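Acetone carboxylase alpha subunit (Xanthobacter autotrophicus Py2, PDB 5M45) is the alpha subunit of a six-chain, metal-containing carboxylase assembly and belongs to the hydantoinase B/oxoprolinase family. Local coordinates at residues 385-390 and 401-406; 315-320 and 726-731; 513-518 and 640-645; 630-635 and 681-686; 38-43 and 270-275. All blocks are in the same frame, centred on the assembly; numbering follows the deposited sequence.

Interaction 1. Residues 385-390 and 401-406. With ACT (acetate ion), chain N.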
# COMPACT_ATOMS: atom_id res chain seq x y z
N GLY A 385 23.40 -7.56 6.18
CA GLY A 385 23.50 -6.10 6.21
C GLY A 385 23.98 -5.41 4.94
O GLY A 385 23.83 -4.18 4.82
N THR A 386 24.59 -6.17 4.02
CA THR A 386 24.95 -5.68 2.70
C THR A 386 23.69 -5.41 1.87
O THR A 386 22.58 -5.84 2.21
CB THR A 386 25.88 -6.66 1.95
OG1 THR A 386 25.21 -7.92 1.82
CG2 THR A 386 27.24 -6.87 2.70
N TRP A 387 23.85 -4.71 0.75
CA TRP A 387 22.70 -4.40 -0.13
C TRP A 387 22.04 -5.65 -0.72
O TRP A 387 20.82 -5.62 -0.99
CB TRP A 387 23.08 -3.39 -1.24
CG TRP A 387 24.07 -3.94 -2.28
CD1 TRP A 387 25.44 -3.76 -2.32
CD2 TRP A 387 23.73 -4.74 -3.41
NE1 TRP A 387 25.96 -4.40 -3.43
CE2 TRP A 387 24.93 -5.01 -4.11
CE3 TRP A 387 22.52 -5.23 -3.93
CZ2 TRP A 387 24.95 -5.76 -5.30
CZ3 TRP A 387 22.55 -5.99 -5.08
CH2 TRP A 387 23.74 -6.24 -5.77
N MET A 388 22.82 -6.72 -0.95
CA MET A 388 22.31 -8.01 -1.44
C MET A 388 21.70 -8.94 -0.36
O MET A 388 21.09 -9.94 -0.70
CB MET A 388 23.35 -8.78 -2.30
CG MET A 388 24.58 -9.30 -1.56
SD MET A 388 25.96 -8.15 -1.46
CE MET A 388 26.56 -8.21 -3.15
N ASN A 389 21.85 -8.61 0.93
CA ASN A 389 21.23 -9.39 2.04
C ASN A 389 20.92 -8.42 3.19
O ASN A 389 21.54 -8.48 4.26
CB ASN A 389 22.14 -10.55 2.45
CG ASN A 389 21.52 -11.50 3.46
OD1 ASN A 389 20.27 -11.53 3.70
ND2 ASN A 389 22.39 -12.28 4.10
N PRO A 390 19.97 -7.49 2.97
CA PRO A 390 19.75 -6.43 3.96
C PRO A 390 19.17 -6.91 5.25
O PRO A 390 18.49 -7.94 5.29
CB PRO A 390 18.78 -5.46 3.26
CG PRO A 390 18.78 -5.84 1.82
CD PRO A 390 19.12 -7.29 1.75
N TRP A 401 17.13 -4.12 -9.91
CA TRP A 401 18.04 -4.41 -11.02
C TRP A 401 19.24 -3.49 -11.12
O TRP A 401 20.28 -3.94 -11.57
CB TRP A 401 17.31 -4.34 -12.39
CG TRP A 401 16.12 -5.25 -12.56
CD1 TRP A 401 14.83 -4.86 -12.76
CD2 TRP A 401 16.14 -6.68 -12.63
NE1 TRP A 401 14.03 -5.97 -13.00
CE2 TRP A 401 14.80 -7.10 -12.89
CE3 TRP A 401 17.14 -7.66 -12.50
CZ2 TRP A 401 14.45 -8.44 -12.99
CZ3 TRP A 401 16.77 -9.00 -12.63
CH2 TRP A 401 15.45 -9.38 -12.88
N HIS A 402 19.10 -2.22 -10.78
CA HIS A 402 20.23 -1.24 -10.92
C HIS A 402 21.53 -1.78 -10.29
O HIS A 402 22.61 -1.75 -10.92
CB HIS A 402 19.85 0.07 -10.24
CG HIS A 402 20.78 1.21 -10.49
ND1 HIS A 402 21.15 1.61 -11.75
CD2 HIS A 402 21.37 2.08 -9.63
CE1 HIS A 402 21.95 2.67 -11.66
NE2 HIS A 402 22.09 2.97 -10.38
N PHE A 403 21.38 -2.33 -9.07
CA PHE A 403 22.49 -2.99 -8.38
C PHE A 403 22.74 -4.40 -8.87
O PHE A 403 23.89 -4.80 -9.11
CB PHE A 403 22.24 -2.98 -6.85
CG PHE A 403 22.45 -1.62 -6.17
CD1 PHE A 403 22.66 -0.42 -6.90
CD2 PHE A 403 22.44 -1.56 -4.79
CE1 PHE A 403 22.84 0.78 -6.22
CE2 PHE A 403 22.62 -0.37 -4.12
CZ PHE A 403 22.82 0.81 -4.84
N LEU A 404 21.67 -5.18 -9.01
CA LEU A 404 21.80 -6.60 -9.38
C LEU A 404 22.58 -6.84 -10.69
O LEU A 404 23.53 -7.60 -10.72
CB LEU A 404 20.40 -7.27 -9.49
CG LEU A 404 19.58 -7.47 -8.18
CD1 LEU A 404 18.18 -7.97 -8.50
CD2 LEU A 404 20.27 -8.45 -7.24
N VAL A 405 22.16 -6.15 -11.77
CA VAL A 405 22.78 -6.37 -13.11
C VAL A 405 24.23 -5.86 -13.14
O VAL A 405 25.04 -6.34 -13.97
CB VAL A 405 21.97 -5.74 -14.27
CG1 VAL A 405 20.53 -6.21 -14.25
CG2 VAL A 405 22.04 -4.23 -14.27
N SER A 406 24.55 -4.92 -12.23
CA SER A 406 25.87 -4.31 -12.14
C SER A 406 26.86 -5.20 -11.33
O SER A 406 28.07 -5.11 -11.53
CB SER A 406 25.75 -2.92 -11.48
OG SER A 406 24.99 -1.99 -12.27
C ACT N . 11.75 -7.26 -15.11
O ACT N . 11.67 -6.35 -14.26
OXT ACT N . 10.93 -8.21 -15.09
CH3 ACT N . 12.83 -7.21 -16.15
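Trp387 lays one face of its indole against Phe403 and meets Leu404 at its edge. CB of Phe403 stands over the six-membered ring, 3.7 Å from its centroid and 19° off the normal, a CH-pi contact whose shortest approach is Phe403 CB to Trp387 CZ3 at 3.5 Å. The phenyl ring then reaches on to the five-membered ring, turning its edge to that face: the pair is T-shaped, with centroids 5.1 Å apart and planes at 74°. Phe403 CD2 leads, 3.7 Å from Trp387 CD2. Leu404 comes in differently, its CD2 methyl lying near the indole plane, 4.0 Å from Trp387 CZ3. The other face of the indole is met by CE of Met388, the next residue along, which completes a sandwich. A chi1 of 67° tucks CG of Trp387 over the backbone, between N and C, and swings the indole out of a type I beta turn, Thr386 to Asn389, toward the helix. The contact is fully buried and pins this loop to the first turn of helix 401-422. There Trp401 NE1 also donates to O of an acetate, probably from the crystallisation liquor, at 2.7 Å. Strand 313-324 packs on both aromatics through Met316, strand 286-297 meets Phe403 through Val294 and Val296, and Phe352 of helix 349-361 lies against Met388 and Leu404.

Interaction 2. Residues 315-320 and 726-731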
# COMPACT_ATOMS: atom_id res chain seq x y z
N ILE A 315 27.84 5.06 -4.15
CA ILE A 315 28.31 4.10 -5.12
C ILE A 315 28.12 2.67 -4.56
O ILE A 315 28.55 2.36 -3.42
CB ILE A 315 29.82 4.31 -5.45
CG1 ILE A 315 30.05 5.72 -6.01
CG2 ILE A 315 30.33 3.24 -6.42
CD1 ILE A 315 31.50 6.10 -6.24
N MET A 316 27.48 1.82 -5.37
CA MET A 316 27.38 0.38 -5.06
C MET A 316 28.76 -0.30 -5.29
O MET A 316 29.42 -0.03 -6.31
CB MET A 316 26.33 -0.27 -5.97
CG MET A 316 26.07 -1.76 -5.69
SD MET A 316 27.32 -2.93 -6.31
CE MET A 316 26.89 -2.99 -8.05
N HIS A 317 29.14 -1.17 -4.36
CA HIS A 317 30.36 -2.00 -4.39
C HIS A 317 29.98 -3.50 -4.25
O HIS A 317 29.28 -3.89 -3.30
CB HIS A 317 31.26 -1.56 -3.23
CG HIS A 317 32.55 -2.29 -3.10
ND1 HIS A 317 33.09 -2.64 -1.87
CD2 HIS A 317 33.43 -2.74 -4.04
CE1 HIS A 317 34.22 -3.30 -2.06
NE2 HIS A 317 34.45 -3.38 -3.36
N ALA A 318 30.42 -4.33 -5.22
CA ALA A 318 30.18 -5.78 -5.20
C ALA A 318 31.42 -6.59 -5.61
O ALA A 318 31.54 -7.02 -6.77
CB ALA A 318 28.99 -6.13 -6.12
N PRO A 319 32.37 -6.78 -4.67
CA PRO A 319 33.50 -7.65 -4.94
C PRO A 319 33.07 -9.13 -4.78
O PRO A 319 32.22 -9.43 -3.95
CB PRO A 319 34.50 -7.26 -3.84
CG PRO A 319 33.65 -6.91 -2.69
CD PRO A 319 32.41 -6.27 -3.28
N CYS A 320 33.68 -10.03 -5.55
CA CYS A 320 33.40 -11.45 -5.48
C CYS A 320 34.70 -12.27 -5.54
O CYS A 320 35.53 -12.07 -6.46
CB CYS A 320 32.50 -11.90 -6.64
SG CYS A 320 32.15 -13.70 -6.57
N PRO A 726 35.12 -6.99 7.57
CA PRO A 726 36.45 -6.82 8.18
C PRO A 726 37.62 -7.47 7.41
O PRO A 726 38.73 -6.97 7.48
CB PRO A 726 36.33 -7.46 9.57
CG PRO A 726 34.95 -8.09 9.62
CD PRO A 726 34.14 -7.65 8.45
N ARG A 727 37.38 -8.56 6.70
CA ARG A 727 38.43 -9.15 5.88
C ARG A 727 38.83 -8.23 4.72
O ARG A 727 40.00 -8.17 4.34
CB ARG A 727 37.95 -10.50 5.39
CG ARG A 727 39.00 -11.40 4.83
CD ARG A 727 38.53 -12.89 4.98
NE ARG A 727 37.16 -13.38 4.63
CZ ARG A 727 36.62 -13.50 3.40
NH1 ARG A 727 37.24 -12.98 2.34
NH2 ARG A 727 35.46 -14.09 3.26
N PHE A 728 37.86 -7.50 4.16
CA PHE A 728 38.11 -6.51 3.12
C PHE A 728 38.91 -5.33 3.66
O PHE A 728 39.85 -4.90 3.00
CB PHE A 728 36.80 -6.05 2.41
CG PHE A 728 37.01 -4.92 1.43
CD1 PHE A 728 37.71 -5.11 0.26
CD2 PHE A 728 36.50 -3.66 1.70
CE1 PHE A 728 37.92 -4.05 -0.62
CE2 PHE A 728 36.69 -2.60 0.80
CZ PHE A 728 37.41 -2.79 -0.36
N GLU A 729 38.57 -4.84 4.85
CA GLU A 729 39.33 -3.74 5.45
C GLU A 729 40.80 -4.16 5.66
O GLU A 729 41.72 -3.41 5.35
CB GLU A 729 38.71 -3.26 6.78
CG GLU A 729 39.51 -2.13 7.42
CD GLU A 729 38.86 -1.41 8.59
OE1 GLU A 729 37.70 -1.68 8.95
OE2 GLU A 729 39.53 -0.49 9.08
N LYS A 730 40.99 -5.36 6.19
CA LYS A 730 42.33 -5.90 6.38
C LYS A 730 43.14 -6.01 5.05
O LYS A 730 44.31 -5.61 5.01
CB LYS A 730 42.24 -7.23 7.12
CG LYS A 730 43.58 -7.97 7.27
CD LYS A 730 43.33 -9.29 8.00
CE LYS A 730 44.49 -10.26 7.91
NZ LYS A 730 45.72 -9.62 8.46
N ASP A 731 42.50 -6.52 4.00
CA ASP A 731 43.07 -6.60 2.62
C ASP A 731 43.51 -5.21 2.10
O ASP A 731 44.60 -5.05 1.57
CB ASP A 731 42.00 -7.20 1.66
CG ASP A 731 42.47 -7.59 0.28
OD1 ASP A 731 43.71 -7.60 0.09
OD2 ASP A 731 41.55 -7.95 -0.63
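His317 and Phe728 meet where a sheet strand packs against the last helix of the chain: strand 313-324, an inner strand of a four-stranded mixed sheet, receives one aromatic side chain from helix 726-735. Both side chains leave their backbones with CG anti to N (chi1 -180° for His317, 174° for Phe728), and they extend toward each other from opposite directions. Following His317 outward, CB and CG carry the imidazole away from the strand, and one face of the ring is covered by Pro319, whose CD sits 3.5 Å above its centre. ND1 is hydrogen-bonded to the hydroxyl of Ser721 on helix 712-724, and NE2 to an aromatic side chain of another protein chain. Between these two nitrogens CE1 makes the contact with Phe728, lying over one face of the phenyl ring and displaced toward its rim. The ring planes are inclined at 49°, with centroids 5.1 Å apart, so the pair is oblique. The two bonds should hold the imidazole's rotation, leaving the CE1 C-H toward the phenylalanine. The same neighbouring chain packs on Phe728 as well, which places this small buried contact beside a subunit interface. Its nearest atoms are CE1 of His317 and CZ of Phe728, 3.7 Å apart, followed by CE2 of Phe728 at 3.8 Å from that same CE1.

Interaction 3. Residues 513-518 and 640-645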
# COMPACT_ATOMS: atom_id res chain seq x y z
N LYS A 513 39.75 -5.78 -29.49
CA LYS A 513 40.02 -6.65 -30.64
C LYS A 513 38.69 -7.15 -31.28
O LYS A 513 38.51 -7.11 -32.52
CB LYS A 513 40.86 -7.85 -30.23
CG LYS A 513 41.41 -8.56 -31.45
CD LYS A 513 41.23 -10.05 -31.35
CE LYS A 513 42.41 -10.69 -30.77
NZ LYS A 513 42.55 -12.06 -31.39
N TYR A 514 37.80 -7.61 -30.41
CA TYR A 514 36.38 -7.82 -30.73
C TYR A 514 35.58 -6.79 -29.90
O TYR A 514 35.81 -6.59 -28.69
CB TYR A 514 35.94 -9.29 -30.49
CG TYR A 514 36.73 -10.25 -31.35
CD1 TYR A 514 36.58 -10.24 -32.76
CD2 TYR A 514 37.67 -11.12 -30.79
CE1 TYR A 514 37.35 -11.08 -33.56
CE2 TYR A 514 38.43 -11.98 -31.59
CZ TYR A 514 38.28 -11.94 -32.96
OH TYR A 514 39.06 -12.78 -33.77
N ARG A 515 34.69 -6.09 -30.60
CA ARG A 515 33.92 -4.97 -30.05
C ARG A 515 32.67 -5.52 -29.38
O ARG A 515 32.03 -6.45 -29.91
CB ARG A 515 33.54 -4.00 -31.20
CG ARG A 515 32.71 -2.81 -30.76
CD ARG A 515 32.19 -1.92 -31.92
NE ARG A 515 31.70 -2.57 -33.13
CZ ARG A 515 30.60 -3.32 -33.25
NH1 ARG A 515 29.78 -3.59 -32.23
NH2 ARG A 515 30.30 -3.81 -34.44
N GLY A 516 32.33 -4.99 -28.21
CA GLY A 516 31.04 -5.27 -27.61
C GLY A 516 29.87 -4.78 -28.49
O GLY A 516 30.02 -3.85 -29.31
N GLY A 517 28.71 -5.40 -28.31
CA GLY A 517 27.52 -4.98 -29.02
C GLY A 517 27.17 -3.52 -28.72
O GLY A 517 27.27 -3.06 -27.55
N CYS A 518 26.77 -2.77 -29.75
CA CYS A 518 26.20 -1.44 -29.52
C CYS A 518 24.79 -1.56 -28.93
O CYS A 518 24.09 -2.57 -29.13
CB CYS A 518 26.18 -0.61 -30.81
SG CYS A 518 27.81 -0.04 -31.31
N ALA A 640 36.74 -0.16 -40.51
CA ALA A 640 36.10 0.53 -41.64
C ALA A 640 34.60 0.14 -41.80
O ALA A 640 33.73 1.01 -41.96
CB ALA A 640 36.86 0.27 -42.93
N ASP A 641 34.32 -1.16 -41.71
CA ASP A 641 32.92 -1.66 -41.76
C ASP A 641 32.06 -1.04 -40.65
O ASP A 641 30.93 -0.64 -40.90
CB ASP A 641 32.85 -3.20 -41.61
CG ASP A 641 33.49 -3.96 -42.78
OD1 ASP A 641 33.81 -3.36 -43.84
OD2 ASP A 641 33.74 -5.17 -42.65
N ASP A 642 32.61 -0.95 -39.44
CA ASP A 642 31.91 -0.32 -38.30
C ASP A 642 31.57 1.16 -38.54
O ASP A 642 30.47 1.61 -38.19
CB ASP A 642 32.72 -0.44 -37.01
CG ASP A 642 32.62 -1.80 -36.34
OD1 ASP A 642 31.75 -2.60 -36.72
OD2 ASP A 642 33.41 -2.05 -35.38
N ILE A 643 32.52 1.92 -39.11
CA ILE A 643 32.26 3.32 -39.44
C ILE A 643 31.16 3.43 -40.49
O ILE A 643 30.21 4.20 -40.31
CB ILE A 643 33.53 4.07 -39.90
CG1 ILE A 643 34.56 4.05 -38.75
CG2 ILE A 643 33.21 5.51 -40.31
CD1 ILE A 643 35.97 4.32 -39.23
N ASN A 644 31.26 2.63 -41.57
CA ASN A 644 30.25 2.64 -42.64
C ASN A 644 28.88 2.19 -42.14
O ASN A 644 27.87 2.68 -42.63
CB ASN A 644 30.69 1.78 -43.82
CG ASN A 644 31.87 2.41 -44.60
OD1 ASN A 644 32.00 3.65 -44.71
ND2 ASN A 644 32.74 1.57 -45.11
N GLY A 645 28.84 1.30 -41.15
CA GLY A 645 27.59 0.76 -40.64
C GLY A 645 26.93 1.54 -39.50
O GLY A 645 25.80 1.19 -39.09
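A buried, two-pronged salt bridge between Arg515 and Asp642 ties the loop leading into strand 520-526 to helix 636-645. Arg515 grips the carboxylate side-on: NE donates to Asp642 OD2 at 2.9 Å, nearly straight at 173°, while NH2 donates to Asp642 OD1 at 3.0 Å. Both oxygens lie close to the guanidinium plane, yet the two flat groups are not coplanar. Their planes differ by 58°, and the arginine meets each oxygen from above the carboxylate plane. The chain of Arg515 runs out extended and then bends at chi3 (40°), which brings the NE edge round to the helix. On its far side NH1 returns to the loop, bonding Gly516 O at 2.9 Å, so all three nitrogens are used and the group is held against rotation. Asp642 OD2 also takes Arg634 NH2, giving that oxygen two cationic partners, which would probably favour the ionised carboxylate. This is the bidentate side-on arginine-aspartate pair, here joining loop to helix.

Interaction 4. Residues 630-635 and 681-686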
# COMPACT_ATOMS: atom_id res chain seq x y z
N ASP A 630 42.99 -6.43 -26.92
CA ASP A 630 43.60 -5.15 -27.27
C ASP A 630 43.02 -4.59 -28.57
O ASP A 630 43.14 -5.24 -29.60
CB ASP A 630 45.14 -5.35 -27.42
CG ASP A 630 45.93 -4.03 -27.57
OD1 ASP A 630 45.34 -2.96 -27.82
OD2 ASP A 630 47.19 -4.09 -27.42
N PRO A 631 42.45 -3.36 -28.56
CA PRO A 631 41.92 -2.78 -29.81
C PRO A 631 42.95 -2.64 -30.91
O PRO A 631 42.60 -2.60 -32.08
CB PRO A 631 41.49 -1.37 -29.38
CG PRO A 631 41.22 -1.48 -27.92
CD PRO A 631 42.20 -2.48 -27.40
N LEU A 632 44.23 -2.57 -30.54
CA LEU A 632 45.30 -2.50 -31.55
C LEU A 632 45.46 -3.79 -32.38
O LEU A 632 46.15 -3.78 -33.41
CB LEU A 632 46.65 -2.12 -30.87
CG LEU A 632 47.41 -0.98 -31.54
CD1 LEU A 632 46.65 0.32 -31.38
CD2 LEU A 632 48.77 -0.86 -30.89
N ASP A 633 44.85 -4.88 -31.93
CA ASP A 633 44.81 -6.13 -32.68
C ASP A 633 43.53 -6.33 -33.50
O ASP A 633 43.42 -7.35 -34.17
CB ASP A 633 45.04 -7.31 -31.74
CG ASP A 633 46.51 -7.31 -31.18
OD1 ASP A 633 47.41 -6.93 -31.92
OD2 ASP A 633 46.78 -7.62 -30.00
N ARG A 634 42.59 -5.37 -33.49
CA ARG A 634 41.38 -5.52 -34.28
C ARG A 634 41.73 -5.52 -35.77
O ARG A 634 42.61 -4.78 -36.18
CB ARG A 634 40.36 -4.43 -34.00
CG ARG A 634 39.02 -4.57 -34.76
CD ARG A 634 37.95 -3.81 -34.03
NE ARG A 634 36.61 -3.81 -34.60
CZ ARG A 634 35.75 -4.85 -34.56
NH1 ARG A 634 36.12 -6.03 -34.08
NH2 ARG A 634 34.52 -4.72 -35.07
N GLU A 635 41.03 -6.33 -36.55
CA GLU A 635 41.17 -6.36 -38.00
C GLU A 635 40.83 -4.99 -38.61
O GLU A 635 39.71 -4.51 -38.41
CB GLU A 635 40.29 -7.49 -38.58
CG GLU A 635 40.73 -8.00 -39.94
CD GLU A 635 42.15 -8.72 -39.94
OE1 GLU A 635 43.10 -8.19 -40.65
OE2 GLU A 635 42.31 -9.81 -39.26
N ALA A 681 52.38 1.18 -34.79
CA ALA A 681 53.77 1.24 -34.27
C ALA A 681 53.99 2.47 -33.37
O ALA A 681 54.63 2.38 -32.31
CB ALA A 681 54.76 1.25 -35.43
N GLN A 682 53.44 3.61 -33.76
CA GLN A 682 53.55 4.82 -32.98
C GLN A 682 52.73 4.77 -31.65
O GLN A 682 53.22 5.22 -30.61
CB GLN A 682 53.18 6.03 -33.86
CG GLN A 682 53.20 7.38 -33.16
CD GLN A 682 54.61 7.76 -32.66
OE1 GLN A 682 55.56 7.78 -33.42
NE2 GLN A 682 54.74 7.96 -31.37
N ILE A 683 51.53 4.20 -31.68
CA ILE A 683 50.75 4.03 -30.45
C ILE A 683 51.48 3.12 -29.42
O ILE A 683 51.42 3.38 -28.22
CB ILE A 683 49.30 3.57 -30.76
CG1 ILE A 683 48.50 4.75 -31.33
CG2 ILE A 683 48.58 3.05 -29.52
CD1 ILE A 683 47.21 4.36 -32.00
N ARG A 684 52.15 2.07 -29.89
CA ARG A 684 52.97 1.24 -28.97
C ARG A 684 54.03 2.08 -28.23
O ARG A 684 54.20 1.97 -27.00
CB ARG A 684 53.61 0.05 -29.69
CG ARG A 684 52.59 -1.00 -30.11
CD ARG A 684 53.15 -2.17 -30.91
NE ARG A 684 52.05 -3.04 -31.24
CZ ARG A 684 51.48 -3.94 -30.43
NH1 ARG A 684 51.98 -4.20 -29.20
NH2 ARG A 684 50.41 -4.62 -30.85
N LYS A 685 54.68 2.97 -28.96
CA LYS A 685 55.60 3.90 -28.32
C LYS A 685 54.94 4.91 -27.37
O LYS A 685 55.46 5.20 -26.29
CB LYS A 685 56.45 4.61 -29.36
CG LYS A 685 57.32 3.65 -30.13
CD LYS A 685 58.62 4.32 -30.53
CE LYS A 685 58.60 4.65 -31.97
NZ LYS A 685 59.11 3.44 -32.69
N ASP A 686 53.79 5.44 -27.79
CA ASP A 686 53.02 6.35 -26.93
C ASP A 686 52.63 5.71 -25.60
O ASP A 686 52.68 6.35 -24.55
CB ASP A 686 51.69 6.79 -27.58
CG ASP A 686 51.86 7.62 -28.86
OD1 ASP A 686 52.94 8.20 -29.11
OD2 ASP A 686 50.81 7.65 -29.61
O HOH W 1 48.66 -5.97 -28.83
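Leu632 spreads its two methyls over neighbouring residues of helix 673-690. CD1 rests on Ile683, 3.8 Å from its CG2, and CD2 crosses the arm of Arg684 at a slant, 3.9 Å from CG, and sits over one face of the guanidinium. Leu632 comes from the short 3-10 turn 631-633. The front of that turn is shaped by an Asx turn, in which Asp630 OD1 accepts from the backbone N of Leu632 at 3.0 Å, the N-H coming from well above the carboxylate plane. Extended from CG to NE, Arg684 carries its charged end past the leucine to the acidic side of the loop. Asp633 OD1 lies at the guanidinium edge, but 3.9 Å from Arg684 NH2, a long salt bridge. A water closes the distance: it donates to Asp630 OD2 and to Asp633 OD2, each at 2.8 Å, and accepts from Arg684 NH2 at 3.0 Å. Arg684 NH1 turns to another protein chain, bonding a polar side chain and the backbone there, while Asp630 OD1 has a salt bridge of its own with Arg687. The chemistry is therefore divided: the aliphatic part of Arg684 serves as a hydrophobic surface for Leu632, while its charge is linked to the two aspartates mainly through water, an attraction that would probably favour their ionised forms.

Interaction 5. Residues 38-43 and 270-275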
# COMPACT_ATOMS: atom_id res chain seq x y z
N THR A 38 24.26 -36.13 2.88
CA THR A 38 24.81 -36.90 1.76
C THR A 38 25.48 -36.06 0.67
O THR A 38 26.19 -36.61 -0.15
CB THR A 38 23.71 -37.73 1.06
OG1 THR A 38 22.82 -36.85 0.34
CG2 THR A 38 22.91 -38.61 2.06
N GLY A 39 25.22 -34.76 0.60
CA GLY A 39 25.66 -33.98 -0.55
C GLY A 39 24.87 -34.18 -1.84
O GLY A 39 25.21 -33.59 -2.84
N ARG A 40 23.80 -34.98 -1.82
CA ARG A 40 22.93 -35.16 -2.99
C ARG A 40 21.53 -34.67 -2.68
O ARG A 40 21.08 -34.84 -1.56
CB ARG A 40 22.88 -36.63 -3.36
CG ARG A 40 24.23 -37.11 -3.89
CD ARG A 40 24.51 -38.48 -3.43
NE ARG A 40 25.86 -38.92 -3.78
CZ ARG A 40 26.25 -39.36 -4.98
NH1 ARG A 40 27.51 -39.77 -5.10
NH2 ARG A 40 25.44 -39.40 -6.06
N TYR A 41 20.84 -34.06 -3.65
CA TYR A 41 19.48 -33.58 -3.37
C TYR A 41 18.57 -34.73 -2.86
O TYR A 41 18.50 -35.81 -3.46
CB TYR A 41 18.83 -32.92 -4.60
CG TYR A 41 17.40 -32.47 -4.34
CD1 TYR A 41 17.13 -31.31 -3.61
CD2 TYR A 41 16.31 -33.24 -4.76
CE1 TYR A 41 15.82 -30.92 -3.34
CE2 TYR A 41 15.01 -32.84 -4.51
CZ TYR A 41 14.76 -31.68 -3.82
OH TYR A 41 13.47 -31.27 -3.59
N ALA A 42 17.92 -34.47 -1.73
CA ALA A 42 16.99 -35.41 -1.11
C ALA A 42 17.62 -36.76 -0.68
O ALA A 42 16.89 -37.74 -0.46
CB ALA A 42 15.81 -35.67 -2.04
N GLY A 43 18.95 -36.84 -0.58
CA GLY A 43 19.64 -38.11 -0.32
C GLY A 43 19.63 -39.15 -1.43
O GLY A 43 19.97 -40.31 -1.19
N HIS A 270 19.24 -34.74 -10.81
CA HIS A 270 19.79 -34.79 -12.18
C HIS A 270 20.37 -33.41 -12.60
O HIS A 270 21.46 -33.31 -13.18
CB HIS A 270 18.67 -35.26 -13.12
CG HIS A 270 19.08 -35.50 -14.54
ND1 HIS A 270 18.17 -35.86 -15.51
CD2 HIS A 270 20.28 -35.42 -15.17
CE1 HIS A 270 18.79 -36.02 -16.66
NE2 HIS A 270 20.06 -35.76 -16.49
N GLY A 271 19.62 -32.35 -12.32
CA GLY A 271 20.12 -30.96 -12.46
C GLY A 271 21.42 -30.64 -11.75
O GLY A 271 22.31 -30.02 -12.34
N ARG A 272 21.53 -31.04 -10.48
CA ARG A 272 22.78 -30.84 -9.71
C ARG A 272 23.95 -31.59 -10.36
O ARG A 272 25.03 -31.01 -10.55
CB ARG A 272 22.64 -31.27 -8.25
CG ARG A 272 23.82 -30.87 -7.34
CD ARG A 272 23.82 -31.57 -6.00
NE ARG A 272 24.02 -33.00 -6.19
CZ ARG A 272 25.19 -33.59 -6.43
NH1 ARG A 272 26.34 -32.88 -6.46
NH2 ARG A 272 25.25 -34.90 -6.64
N LEU A 273 23.73 -32.85 -10.69
CA LEU A 273 24.74 -33.67 -11.41
C LEU A 273 25.22 -33.02 -12.72
O LEU A 273 26.40 -33.05 -13.03
CB LEU A 273 24.22 -35.11 -11.69
CG LEU A 273 24.03 -35.97 -10.43
CD1 LEU A 273 23.16 -37.20 -10.73
CD2 LEU A 273 25.37 -36.39 -9.79
N GLY A 274 24.29 -32.44 -13.46
CA GLY A 274 24.56 -31.72 -14.74
C GLY A 274 25.49 -30.52 -14.55
O GLY A 274 26.45 -30.33 -15.31
N LEU A 275 25.25 -29.72 -13.51
CA LEU A 275 26.15 -28.59 -13.20
C LEU A 275 27.57 -29.05 -12.85
O LEU A 275 28.54 -28.52 -13.36
CB LEU A 275 25.61 -27.73 -12.06
CG LEU A 275 26.57 -26.66 -11.54
CD1 LEU A 275 26.79 -25.61 -12.63
CD2 LEU A 275 26.08 -26.01 -10.27
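The backbones come nearest at Tyr41 and Arg272, CA atoms 7.7 Å apart, where the loop after helix 24-38 passes helix 257-282. Gly39, the first residue past helix 24-38, has positive phi, and its carbonyl O points at the guanidinium of Arg272. That oxygen sits over the centre of the flat group, 3.5 Å above its plane and 3.6 Å from CZ, so it meets the face and no hydrogen bond forms. Arg272 bends at chi3 (65°) to lie across the loop, and its NH2 also approaches Arg40 CG at 3.7 Å. The loop is braced by an ST turn, Arg40 N donating to Thr38 OG1 at 3.0 Å. Arg272 NH2 makes its salt bridge with Glu269, which also accepts from Tyr41 N; Tyr41 OH bonds Asp100. The two guanidinium groups are turned 70° apart, with Arg40 NH2 and Arg272 NH2 4.5 Å from each other. Glu269 probably offsets that proximity, and the partly negative Gly39 O over the guanidinium should also be favourable.

Overall arrangement
Along the chain, interaction 5 opens and closes first. Interaction 2 spans 315 to 731, enclosing interactions 1, 3 and 4. Interactions 1 and 2 touch, centres about 14 Å apart, at strand 313-324: Met316 packs on Phe403 while His317, next in the strand, faces helix 726-735, so the sheet is covered on both sides. Interactions 3 and 4, centres about 17 Å apart, alternate in sequence and are joined by Arg634, which reaches Asp642 and Lys513 O. Their centres lie about 33 and 38 Å from that of interaction 1. Interaction 5, its centre about 49 Å from that of interaction 4, lies near the bound 3,6,9,12,15-pentaoxaheptadecan-1-ol. Interactions 2, 3 and 5 are long-range, interaction 1 local.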